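Local coordinates for protein ABC-type phosphate transport system, periplasmic component (Lactobacillus brevis, PDB 4ECF) that binds phosphate and probably hands it to the membrane components of a Pst-type ABC importer, at residues A[46-50]-A[51-55]; A[12-15]-A[16-20]; A[157-160]-A[161-165]; A[66-70]-A[71-75]; A[140-144]-A[145-149]. One frame throughout, in Å; residues are numbered along the deposited sequence.

Contact 1. Residues A[46-50]-A[51-55]; sequences SQIQE and GAVQI. With EDO (1,2-ethanediol), chain E.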
# COMPACT_ATOMS: atom_id res chain seq x y z
N SER A 46 -6.81 -2.31 -14.14
CA SER A 46 -7.09 -2.16 -15.57
C SER A 46 -6.55 -3.32 -16.41
O SER A 46 -7.24 -3.81 -17.33
CB SER A 46 -6.52 -0.84 -16.08
OG SER A 46 -7.21 0.25 -15.48
N GLN A 47 -5.35 -3.81 -16.08
CA GLN A 47 -4.73 -4.87 -16.88
C GLN A 47 -5.42 -6.23 -16.64
O GLN A 47 -5.62 -6.98 -17.59
CB GLN A 47 -3.24 -4.99 -16.61
CG GLN A 47 -2.46 -3.78 -17.13
CD GLN A 47 -2.52 -3.70 -18.63
OE1 GLN A 47 -1.94 -4.54 -19.31
NE2 GLN A 47 -3.20 -2.67 -19.15
N ILE A 48 -5.83 -6.49 -15.41
CA ILE A 48 -6.52 -7.75 -15.16
C ILE A 48 -7.90 -7.73 -15.83
O ILE A 48 -8.33 -8.75 -16.43
CB ILE A 48 -6.53 -8.16 -13.67
CG1 ILE A 48 -7.00 -9.63 -13.52
CG2 ILE A 48 -7.43 -7.27 -12.82
CD1 ILE A 48 -6.07 -10.64 -14.20
N GLN A 49 -8.60 -6.60 -15.77
CA GLN A 49 -9.89 -6.48 -16.49
C GLN A 49 -9.73 -6.74 -17.98
O GLN A 49 -10.59 -7.37 -18.60
CB GLN A 49 -10.57 -5.15 -16.25
CG GLN A 49 -11.65 -4.77 -17.23
CD GLN A 49 -12.51 -3.65 -16.69
OE1 GLN A 49 -13.34 -3.92 -15.84
NE2 GLN A 49 -12.29 -2.41 -17.15
N GLU A 50 -8.64 -6.22 -18.54
CA GLU A 50 -8.35 -6.43 -19.97
C GLU A 50 -7.96 -7.86 -20.31
O GLU A 50 -7.92 -8.25 -21.49
CB GLU A 50 -7.23 -5.45 -20.39
CG GLU A 50 -7.02 -5.35 -21.87
CD GLU A 50 -6.06 -4.24 -22.30
OE1 GLU A 50 -5.79 -3.31 -21.51
OE2 GLU A 50 -5.59 -4.31 -23.45
N GLY A 51 -7.60 -8.65 -19.30
CA GLY A 51 -7.11 -10.00 -19.49
C GLY A 51 -5.71 -9.99 -20.07
O GLY A 51 -5.30 -10.92 -20.75
N ALA A 52 -4.96 -8.91 -19.79
CA ALA A 52 -3.62 -8.73 -20.32
C ALA A 52 -2.51 -9.33 -19.44
O ALA A 52 -1.36 -9.43 -19.88
CB ALA A 52 -3.36 -7.25 -20.57
N VAL A 53 -2.91 -9.75 -18.22
CA VAL A 53 -2.01 -10.38 -17.25
C VAL A 53 -2.79 -11.48 -16.54
O VAL A 53 -3.99 -11.59 -16.72
CB VAL A 53 -1.55 -9.36 -16.16
CG1 VAL A 53 -0.70 -8.20 -16.75
CG2 VAL A 53 -2.72 -8.78 -15.38
N GLN A 54 -2.10 -12.28 -15.74
CA GLN A 54 -2.77 -13.35 -15.01
C GLN A 54 -3.32 -12.88 -13.65
O GLN A 54 -4.27 -13.44 -13.13
CB GLN A 54 -1.83 -14.53 -14.82
CG GLN A 54 -1.65 -15.36 -16.11
CD GLN A 54 -0.90 -14.59 -17.18
OE1 GLN A 54 0.19 -14.08 -16.95
NE2 GLN A 54 -1.53 -14.43 -18.36
N ILE A 55 -2.60 -11.98 -12.99
CA ILE A 55 -2.94 -11.45 -11.64
C ILE A 55 -2.80 -9.94 -11.64
O ILE A 55 -1.80 -9.42 -12.08
CB ILE A 55 -2.03 -12.04 -10.54
CG1 ILE A 55 -2.20 -13.55 -10.48
CG2 ILE A 55 -2.35 -11.38 -9.19
CD1 ILE A 55 -1.32 -14.25 -9.47
C1 EDO E . 1.94 -5.91 -19.72
O1 EDO E . 3.35 -5.69 -19.57
C2 EDO E . 1.30 -6.05 -18.35
O2 EDO E . 0.10 -5.27 -18.19
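The carboxamide of Gln47 meets Ala52 through its oxygen: OE1 lies 3.3 Å from Ala52 CB. An ethanediol, probably a crystallisation additive, also approaches this oxygen, but so closely that the bond is doubtful. Of the flat peptide groups, the carbonyl of Ile48 has the amide of Gly51 over one face: Gly51 N gives a hydrogen bond of 3.0 Å to Ile48 O, standing 69° out of the carbonyl plane. The carbonyl of Gln47 is met more squarely, with Ala52 N giving a hydrogen bond of 3.0 Å to Gln47 O. Ile48 extends toward the departing loop; with CG1 opposite the backbone N (chi1 -168°), CD1 comes to 3.4 Å from Val53 O and 4.0 Å from Val53 CG2. A branched aliphatic residue suits this buried place, where it covers both a methyl and the loop's peptide oxygens. Replacing Gln47 by an alanine is likely to strip the cover from that side of the Ala52 methyl and leave a gap beside it. Gly51 has positive phi, and a CB there would collide with Glu50 O, hence the glycine. The two bonds running back into the last turn make a Schellman motif, which ends helix 41-50 and turns the chain into strand 55-58 of the alpha/beta binding-protein fold.

Contact 2. Residues A[12-15]-A[16-20]; sequences TALQ and PLVEA. With PO4 (phosphate ion), chain B; EDO (1,2-ethanediol), chain I.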
# COMPACT_ATOMS: atom_id res chain seq x y z
N THR A 12 2.37 -1.20 -6.11
CA THR A 12 3.74 -1.15 -5.61
C THR A 12 3.84 -1.40 -4.09
O THR A 12 4.87 -1.89 -3.61
CB THR A 12 4.48 0.16 -6.01
OG1 THR A 12 3.93 1.27 -5.30
CG2 THR A 12 4.34 0.38 -7.51
N ALA A 13 2.75 -1.17 -3.36
CA ALA A 13 2.72 -1.54 -1.95
C ALA A 13 2.80 -3.06 -1.74
O ALA A 13 3.41 -3.54 -0.77
CB ALA A 13 1.46 -1.01 -1.27
N LEU A 14 2.22 -3.82 -2.67
CA LEU A 14 2.08 -5.26 -2.57
C LEU A 14 3.26 -5.97 -3.30
O LEU A 14 3.59 -7.12 -3.04
CB LEU A 14 0.76 -5.67 -3.19
CG LEU A 14 0.28 -7.11 -3.07
CD1 LEU A 14 0.54 -7.77 -1.71
CD2 LEU A 14 -1.19 -7.19 -3.52
N GLN A 15 3.92 -5.22 -4.17
CA GLN A 15 4.95 -5.75 -5.02
C GLN A 15 6.02 -6.53 -4.22
O GLN A 15 6.45 -7.62 -4.65
CB GLN A 15 5.58 -4.63 -5.83
CG GLN A 15 6.52 -5.14 -6.92
CD GLN A 15 7.02 -4.03 -7.82
OE1 GLN A 15 6.51 -2.91 -7.80
NE2 GLN A 15 8.02 -4.36 -8.64
N PRO A 16 6.48 -5.99 -3.08
CA PRO A 16 7.56 -6.74 -2.39
C PRO A 16 7.12 -8.12 -1.94
O PRO A 16 7.92 -9.08 -1.99
CB PRO A 16 7.89 -5.83 -1.18
CG PRO A 16 7.42 -4.45 -1.60
CD PRO A 16 6.22 -4.68 -2.46
N LEU A 17 5.90 -8.24 -1.46
CA LEU A 17 5.40 -9.56 -1.03
C LEU A 17 5.23 -10.53 -2.24
O LEU A 17 5.58 -11.73 -2.17
CB LEU A 17 4.06 -9.43 -0.29
CG LEU A 17 3.36 -10.72 0.11
CD1 LEU A 17 4.29 -11.60 0.97
CD2 LEU A 17 2.04 -10.41 0.84
N VAL A 18 4.69 -10.02 -3.33
CA VAL A 18 4.50 -10.84 -4.54
C VAL A 18 5.84 -11.29 -5.13
O VAL A 18 6.03 -12.44 -5.50
CB VAL A 18 3.54 -10.18 -5.57
CG1 VAL A 18 3.38 -11.12 -6.75
CG2 VAL A 18 2.19 -9.87 -4.92
N GLU A 19 6.82 -10.40 -5.13
CA GLU A 19 8.15 -10.75 -5.60
C GLU A 19 8.80 -11.80 -4.69
O GLU A 19 9.44 -12.76 -5.15
CB GLU A 19 9.05 -9.51 -5.67
CG GLU A 19 8.67 -8.62 -6.81
CD GLU A 19 9.52 -7.38 -6.92
OE1 GLU A 19 10.12 -7.00 -5.89
OE2 GLU A 19 9.56 -6.81 -8.03
N ALA A 20 8.72 -11.60 -3.37
CA ALA A 20 9.35 -12.55 -2.44
C ALA A 20 8.68 -13.93 -2.48
O ALA A 20 9.37 -14.97 -2.53
CB ALA A 20 9.40 -12.01 -1.02
P PO4 B . 0.12 1.52 -5.07
O1 PO4 B . 0.12 2.82 -4.28
O2 PO4 B . -1.16 1.26 -5.77
O3 PO4 B . 1.30 1.43 -6.01
O4 PO4 B . 0.36 0.31 -4.05
C1 EDO I . 10.25 -3.01 -5.86
O1 EDO I . 10.79 -1.82 -5.27
C2 EDO I . 9.42 -3.75 -4.82
O2 EDO I . 10.17 -4.84 -4.25
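Gln15, Pro16 and Leu14 carry this first turn of helix 15-28. Gln15 reaches along the helix to Glu19, one turn on: with CG opposite the backbone N (chi1 -170°) and the chain extended beyond, NE2 donates to Glu19 OE2 at 3.0 Å. The acceptor lies in the plane of the Gln15 amide, yet the donor comes from above the carboxylate plane, the two groups being turned 79° apart. Glu19 OE1 bonds an ethanediol, likely left from crystallisation. Pro16 suits a first turn, where an amide need not bond back to an earlier helical turn, so its missing N-H breaks no helix bond; its ring CD packs 3.3 Å from Thr12 O. Leu14 and Val18 both touch Leu210 of strand 205-213, with Leu14 CG 3.8 Å from Val18 CG2; Leu14 CD1 lies 4.0 Å from Leu17 CD2. Leu14 O receives Val18 N in a straight backbone bond. Just before the helix, Thr12 N and Thr12 OG1 both donate to phosphate O3, the hydroxyl at 2.7 Å, and Ala13 N donates to phosphate O4 at 2.9 Å. Ser11, Thr41, Arg127 and Ser131 add further bonds. This strand-loop-helix corner forms one wall of the phosphate site of a PstS-family protein.

Contact 3. Residues A[157-160]-A[161-165]; sequences GMVR and SIVAT. With ACT (acetate ion), chain C; EDO (1,2-ethanediol), chain K.
Ser161 folds its hydroxyl back over the preceding turn, OG lying 3.1 Å from Met158 O (a selenomethionine here) and 3.3 Å from Gly157 O. This placement follows from chi1 of 50°, which sets OG between the backbone N and the carbonyl carbon. Both carbonyls already serve the helix: Gly157 O takes Ser161 N, and Met158 O takes Ile162 N. A short polar side chain suits this exposed position because it can turn back onto the backbone it came from. On the inner side, Val163 CG2 rests 3.3 Å from Val159 O and 4.4 Å from Val159 CG1, the two valines one helical turn apart, and both touch Ser171 of strand 169-174. Helix 156-165 thus forms the connection of a beta-alpha-beta crossover, from strand 151-153 to strand 169-174, which flank strand 123-127 in the same sheet. Arg160 runs out from the other side, its chain bent at chi3 (61°). Its NH1 donates in the guanidinium plane to O of an acetate, probably a crystallisation component, at 2.9 Å in a nearly straight bond of 165°, and also bonds to Tyr177 O. With an alanine at Arg160, the Tyr177 carbonyl is likely to lose this donor. Farther along, Arg160 O accepts Ala164 N at 3.0 Å.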
# COMPACT_ATOMS: atom_id res chain seq x y z
N GLY A 157 8.68 3.19 -4.12
CA GLY A 157 10.13 3.32 -4.03
C GLY A 157 10.64 4.69 -4.41
O GLY A 157 11.53 5.21 -3.74
N MSE A 158 10.05 5.30 -5.44
CA MSE A 158 10.45 6.65 -5.86
C MSE A 158 10.00 7.72 -4.85
O MSE A 158 10.73 8.67 -4.61
CB MSE A 158 9.97 6.94 -7.27
CG MSE A 158 10.67 6.05 -8.29
SE MSE A 158 10.02 6.34 -10.10
CE MSE A 158 8.33 5.45 -10.12
N VAL A 159 8.81 7.58 -4.25
CA VAL A 159 8.36 8.47 -3.18
C VAL A 159 9.40 8.40 -2.04
O VAL A 159 9.89 9.42 -1.56
CB VAL A 159 6.94 8.10 -2.68
CG1 VAL A 159 6.76 8.58 -1.25
CG2 VAL A 159 5.85 8.69 -3.61
N ARG A 160 9.77 7.18 -1.60
CA ARG A 160 10.76 7.06 -0.53
C ARG A 160 12.11 7.77 -0.88
O ARG A 160 12.64 8.51 -0.06
CB ARG A 160 10.97 5.60 -0.16
CG ARG A 160 12.10 5.42 0.84
CD ARG A 160 12.32 3.95 1.11
NE ARG A 160 12.69 3.18 -0.08
CZ ARG A 160 12.68 1.85 -0.15
NH1 ARG A 160 12.30 1.10 0.87
NH2 ARG A 160 13.06 1.25 -1.28
N SER A 161 12.67 7.54 -2.06
CA SER A 161 13.97 8.14 -2.39
C SER A 161 13.94 9.65 -2.50
O SER A 161 14.89 10.33 -2.07
CB SER A 161 14.57 7.53 -3.67
OG SER A 161 13.64 7.54 -4.72
N ILE A 162 12.85 10.20 -3.05
CA ILE A 162 12.71 11.64 -3.19
C ILE A 162 12.52 12.28 -1.81
O ILE A 162 13.09 13.34 -1.51
CB ILE A 162 11.55 12.01 -4.13
CG1 ILE A 162 11.89 11.62 -5.58
CG2 ILE A 162 11.22 13.50 -4.03
CD1 ILE A 162 12.96 12.48 -6.21
N VAL A 163 11.73 11.64 -0.95
CA VAL A 163 11.56 12.17 0.42
C VAL A 163 12.89 12.20 1.15
O VAL A 163 13.22 13.19 1.81
CB VAL A 163 10.46 11.41 1.22
CG1 VAL A 163 10.51 11.71 2.74
CG2 VAL A 163 9.09 11.75 0.65
N ALA A 164 13.68 11.13 1.00
CA ALA A 164 14.97 11.02 1.67
C ALA A 164 15.91 12.16 1.36
O ALA A 164 16.59 12.67 2.25
CB ALA A 164 15.63 9.67 1.36
N THR A 165 15.94 12.59 0.09
CA THR A 165 16.90 13.58 -0.37
C THR A 165 16.38 14.98 -0.52
O THR A 165 17.15 15.87 -0.86
CB THR A 165 17.46 13.11 -1.73
OG1 THR A 165 16.41 13.08 -2.72
CG2 THR A 165 18.08 11.73 -1.59
C ACT C . 11.14 -2.38 -0.08
O ACT C . 11.82 -1.73 0.75
OXT ACT C . 10.08 -2.94 0.27
CH3 ACT C . 11.62 -2.47 -1.50
C1 EDO K . 18.44 17.29 3.04
O1 EDO K . 17.57 17.50 4.16
C2 EDO K . 19.21 15.98 3.18
O2 EDO K . 18.28 14.92 3.42

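Contact 4. Residues A[66-70]-A[71-75]; sequences KGINA and RQLVD
Ile68 begins the contact by laying CG2 against Leu73 CD1 at 3.8 Å, the two side chains crossing at about a right angle. Leu73 points back at the loop and is buried, so a branched aliphatic residue on each side gives the turn an apolar inner wall, which Ala62 extends. Asn69 comes next and works through its side chain and backbone alike. It has two conformers; in one, with CG opposite the backbone N (chi1 -176°), OD1 accepts Arg71 N at 3.3 Å, making an Asx turn, the donor lying 53° out of the amide plane. Asn69 O meanwhile takes Gln72 N in a weak bond, and Gln72 CG covers that oxygen at 3.5 Å. Asparagine suits the place because its short arm brings a carbonyl to an amide two residues on. At Ala70 the carbonyl O accepts Leu73 N at 3.1 Å, again from above its plane, and the small side chain fits beside Ala62. The chemistry implies a short 3-10 turn held chiefly by the Leu73 amide, supplemented by the weak Gln72 bond and, in one Asn69 conformer, by the side-chain oxygen, with polar groups outside and a leucine-isoleucine contact inside as strand 73-87 begins.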
# COMPACT_ATOMS: atom_id res chain seq x y z
N LYS A 66 -13.17 3.67 -10.77
CA LYS A 66 -14.13 3.95 -11.84
C LYS A 66 -13.74 3.22 -13.13
O LYS A 66 -12.58 3.23 -13.52
CB LYS A 66 -14.22 5.46 -12.13
CG LYS A 66 -14.67 6.31 -10.95
CD LYS A 66 -15.34 7.61 -11.40
CE LYS A 66 -14.82 8.84 -10.66
NZ LYS A 66 -14.67 8.65 -9.19
N GLY A 67 -14.72 2.57 -13.75
CA GLY A 67 -14.55 1.88 -15.04
C GLY A 67 -14.13 0.42 -14.96
O GLY A 67 -13.95 -0.24 -15.98
N ILE A 68 -13.95 -0.08 -13.74
CA ILE A 68 -13.64 -1.50 -13.53
C ILE A 68 -14.94 -2.25 -13.22
O ILE A 68 -15.68 -1.85 -12.29
CB ILE A 68 -12.62 -1.70 -12.36
CG1 ILE A 68 -11.32 -0.91 -12.60
CG2 ILE A 68 -12.37 -3.20 -12.09
CD1 ILE A 68 -10.44 -1.41 -13.75
N ASN A 69 -15.24 -3.29 -13.99
CA ASN A 69 -16.36 -4.19 -13.70
C ASN A 69 -15.94 -5.29 -12.71
O ASN A 69 -15.38 -6.32 -13.09
CB ASN A 69 -16.92 -4.77 -15.00
CG ASN A 69 -18.16 -5.63 -14.79
OD1 ASN A 69 -18.70 -5.73 -13.68
ND2 ASN A 69 -18.61 -6.28 -15.86
N ALA A 70 -16.23 -5.07 -11.43
CA ALA A 70 -15.81 -6.01 -10.38
C ALA A 70 -16.40 -7.42 -10.55
O ALA A 70 -15.79 -8.41 -10.12
CB ALA A 70 -16.18 -5.44 -9.01
N ARG A 71 -17.55 -7.52 -11.22
CA ARG A 71 -18.23 -8.82 -11.32
C ARG A 71 -17.58 -9.83 -12.29
O ARG A 71 -17.92 -11.00 -12.26
CB ARG A 71 -19.71 -8.62 -11.67
CG ARG A 71 -20.52 -8.03 -10.52
CD ARG A 71 -21.92 -8.64 -10.43
NE ARG A 71 -22.90 -7.98 -11.30
CZ ARG A 71 -24.02 -8.53 -11.75
NH1 ARG A 71 -24.34 -9.79 -11.44
NH2 ARG A 71 -24.84 -7.83 -12.53
N GLN A 72 -16.65 -9.40 -13.14
CA GLN A 72 -15.91 -10.33 -13.97
C GLN A 72 -14.55 -10.72 -13.34
O GLN A 72 -13.84 -11.59 -13.86
CB GLN A 72 -15.78 -9.81 -15.42
CG GLN A 72 -14.87 -8.61 -15.63
CD GLN A 72 -14.54 -8.35 -17.11
OE1 GLN A 72 -13.36 -8.28 -17.51
NE2 GLN A 72 -15.58 -8.20 -17.93
N LEU A 73 -14.21 -10.10 -12.22
CA LEU A 73 -12.98 -10.40 -11.52
C LEU A 73 -13.29 -11.24 -10.31
O LEU A 73 -14.41 -11.22 -9.79
CB LEU A 73 -12.26 -9.12 -11.11
CG LEU A 73 -11.94 -8.14 -12.23
CD1 LEU A 73 -11.25 -6.86 -11.71
CD2 LEU A 73 -11.11 -8.83 -13.29
N VAL A 74 -12.29 -12.00 -9.88
CA VAL A 74 -12.36 -12.80 -8.66
C VAL A 74 -11.30 -12.32 -7.67
O VAL A 74 -10.11 -12.34 -7.96
CB VAL A 74 -12.19 -14.30 -8.91
CG1 VAL A 74 -12.28 -15.09 -7.61
CG2 VAL A 74 -13.28 -14.79 -9.89
N ASP A 75 -11.76 -11.90 -6.50
CA ASP A 75 -10.94 -11.40 -5.42
C ASP A 75 -10.22 -12.52 -4.67
O ASP A 75 -10.77 -13.62 -4.50
CB ASP A 75 -11.84 -10.58 -4.46
CG ASP A 75 -11.04 -9.72 -3.49
OD1 ASP A 75 -9.84 -9.53 -3.74
OD2 ASP A 75 -11.64 -9.24 -2.49

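Contact 5. Residues A[140-144]-A[145-149]; sequences FGLAN and HRSKT. With EDO (1,2-ethanediol), chain L.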
# COMPACT_ATOMS: atom_id res chain seq x y z
N PHE A 140 -8.48 7.54 4.78
CA PHE A 140 -8.33 7.20 6.19
C PHE A 140 -7.32 8.03 6.97
O PHE A 140 -7.34 8.02 8.22
CB PHE A 140 -8.02 5.69 6.30
CG PHE A 140 -9.11 4.82 5.75
CD1 PHE A 140 -10.29 4.68 6.44
CD2 PHE A 140 -8.96 4.16 4.54
CE1 PHE A 140 -11.32 3.92 5.92
CE2 PHE A 140 -9.99 3.40 4.00
CZ PHE A 140 -11.17 3.28 4.70
N GLY A 141 -6.47 8.75 6.25
CA GLY A 141 -5.52 9.73 6.79
C GLY A 141 -5.99 11.19 6.76
O GLY A 141 -5.87 11.92 7.75
N LEU A 142 -6.56 11.56 5.62
CA LEU A 142 -6.99 12.95 5.35
C LEU A 142 -8.51 13.20 5.44
O LEU A 142 -8.98 14.26 4.99
CB LEU A 142 -6.43 13.43 4.01
CG LEU A 142 -4.91 13.31 3.76
CD1 LEU A 142 -4.57 13.91 2.38
CD2 LEU A 142 -4.10 14.03 4.80
N ALA A 143 -9.29 12.26 5.98
CA ALA A 143 -10.75 12.45 6.10
C ALA A 143 -11.40 12.90 4.78
O ALA A 143 -12.26 13.78 4.73
CB ALA A 143 -11.10 13.40 7.25
N ASN A 144 -10.95 12.27 3.69
CA ASN A 144 -11.42 12.53 2.34
C ASN A 144 -11.09 13.91 1.75
O ASN A 144 -11.63 14.27 0.72
CB ASN A 144 -12.92 12.20 2.20
CG ASN A 144 -13.23 10.75 2.48
OD1 ASN A 144 -14.06 10.44 3.34
ND2 ASN A 144 -12.59 9.88 1.76
N HIS A 145 -10.20 14.66 2.38
CA HIS A 145 -9.64 15.85 1.75
C HIS A 145 -8.76 15.48 0.57
O HIS A 145 -8.03 14.49 0.60
CB HIS A 145 -8.88 16.69 2.74
CG HIS A 145 -9.75 17.40 3.73
ND1 HIS A 145 -10.13 18.69 3.54
CD2 HIS A 145 -10.38 16.96 4.89
CE1 HIS A 145 -10.93 19.07 4.58
NE2 HIS A 145 -11.10 18.01 5.38
N ARG A 146 -8.86 16.26 -0.50
CA ARG A 146 -7.98 16.16 -1.68
C ARG A 146 -6.69 16.91 -1.42
O ARG A 146 -6.70 17.98 -0.81
CB ARG A 146 -8.63 16.82 -2.90
CG ARG A 146 -9.90 16.13 -3.38
CD ARG A 146 -9.62 14.74 -3.94
NE ARG A 146 -9.51 13.74 -2.88
CZ ARG A 146 -10.51 12.98 -2.43
NH1 ARG A 146 -11.74 13.04 -2.94
NH2 ARG A 146 -10.26 12.13 -1.45
N SER A 147 -5.57 16.35 -1.89
CA SER A 147 -4.28 16.99 -1.74
C SER A 147 -4.19 18.22 -2.65
O SER A 147 -4.77 18.23 -3.75
CB SER A 147 -3.19 15.97 -2.09
OG SER A 147 -3.33 14.82 -1.27
N LYS A 148 -3.48 19.22 -2.17
CA LYS A 148 -2.96 20.30 -2.97
C LYS A 148 -2.12 19.68 -4.13
O LYS A 148 -1.42 18.71 -3.92
CB LYS A 148 -2.05 21.13 -2.04
CG LYS A 148 -1.36 22.35 -2.67
CD LYS A 148 -0.38 22.98 -1.68
CE LYS A 148 0.64 23.93 -2.29
NZ LYS A 148 1.45 24.63 -1.23
N THR A 149 -2.19 20.25 -5.33
CA THR A 149 -1.31 19.88 -6.46
C THR A 149 0.18 19.96 -6.06
O THR A 149 0.64 20.99 -5.55
CB THR A 149 -1.58 20.84 -7.65
OG1 THR A 149 -2.94 20.67 -8.06
CG2 THR A 149 -0.63 20.57 -8.85
C1 EDO L . -8.84 10.84 9.27
O1 EDO L . -9.35 10.28 8.03
C2 EDO L . -9.88 10.74 10.40
O2 EDO L . -10.46 12.01 10.75
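Leu142 to His145 form a type I' beta turn, with Ala143 and Asn144 both at positive phi and His145 N donating to Leu142 O at 2.9 Å, from above the carbonyl plane (52° out of it). The turn lies at the surface, in the loop joining helix 132-140 to strand 151-153. Asparagine suits the third position because it tolerates left-handed backbone angles better than most residues. The same Leu142 oxygen also has the imidazole beside it: His145 CD2 comes to 3.0 Å of Leu142 O, edge-on and in the plane of the ring. His145 sets its ring there by placing CG opposite its own carbonyl carbon (chi1 -72°). Leu142 turns inward, where Leu101, Phe105 and Phe137 receive it, and its CD1 lies 3.9 Å from His145 O, so the turn's one large apolar side chain fills the buried side. Arg146 is bent twice, at chi2 and chi3, and its NE makes a salt bridge to Glu138 of helix 132-140. One face of its guanidinium is turned to Asn144 O. The oxygen is met by that face rather than by an N-H: Asn144 O sits nearest Arg146 NH2, at 3.3 Å, and offset toward the rim.

How the contacts relate
Along the chain the order is contact 2, contact 1, contact 4, contact 5 and contact 3. Strands 55-58, 73-87, 151-153 and 169-174, next to contacts 1, 4, 5 and 3, belong to one mixed sheet. Contacts 1 and 4, about 11 Å apart between centres, touch: Gln49 of helix 41-50 bonds to the backbone of Gly67 and Asn69. Contacts 2 and 3 do not touch, their centres about 18 Å apart, yet Ser156, at the start of helix 156-165, bonds to Thr12 beside the phosphate. Contact 5 follows helix 132-140, at whose start Gly132 and Thr133 bind the same ion. The phosphate site thus draws together parts of the sequence far apart.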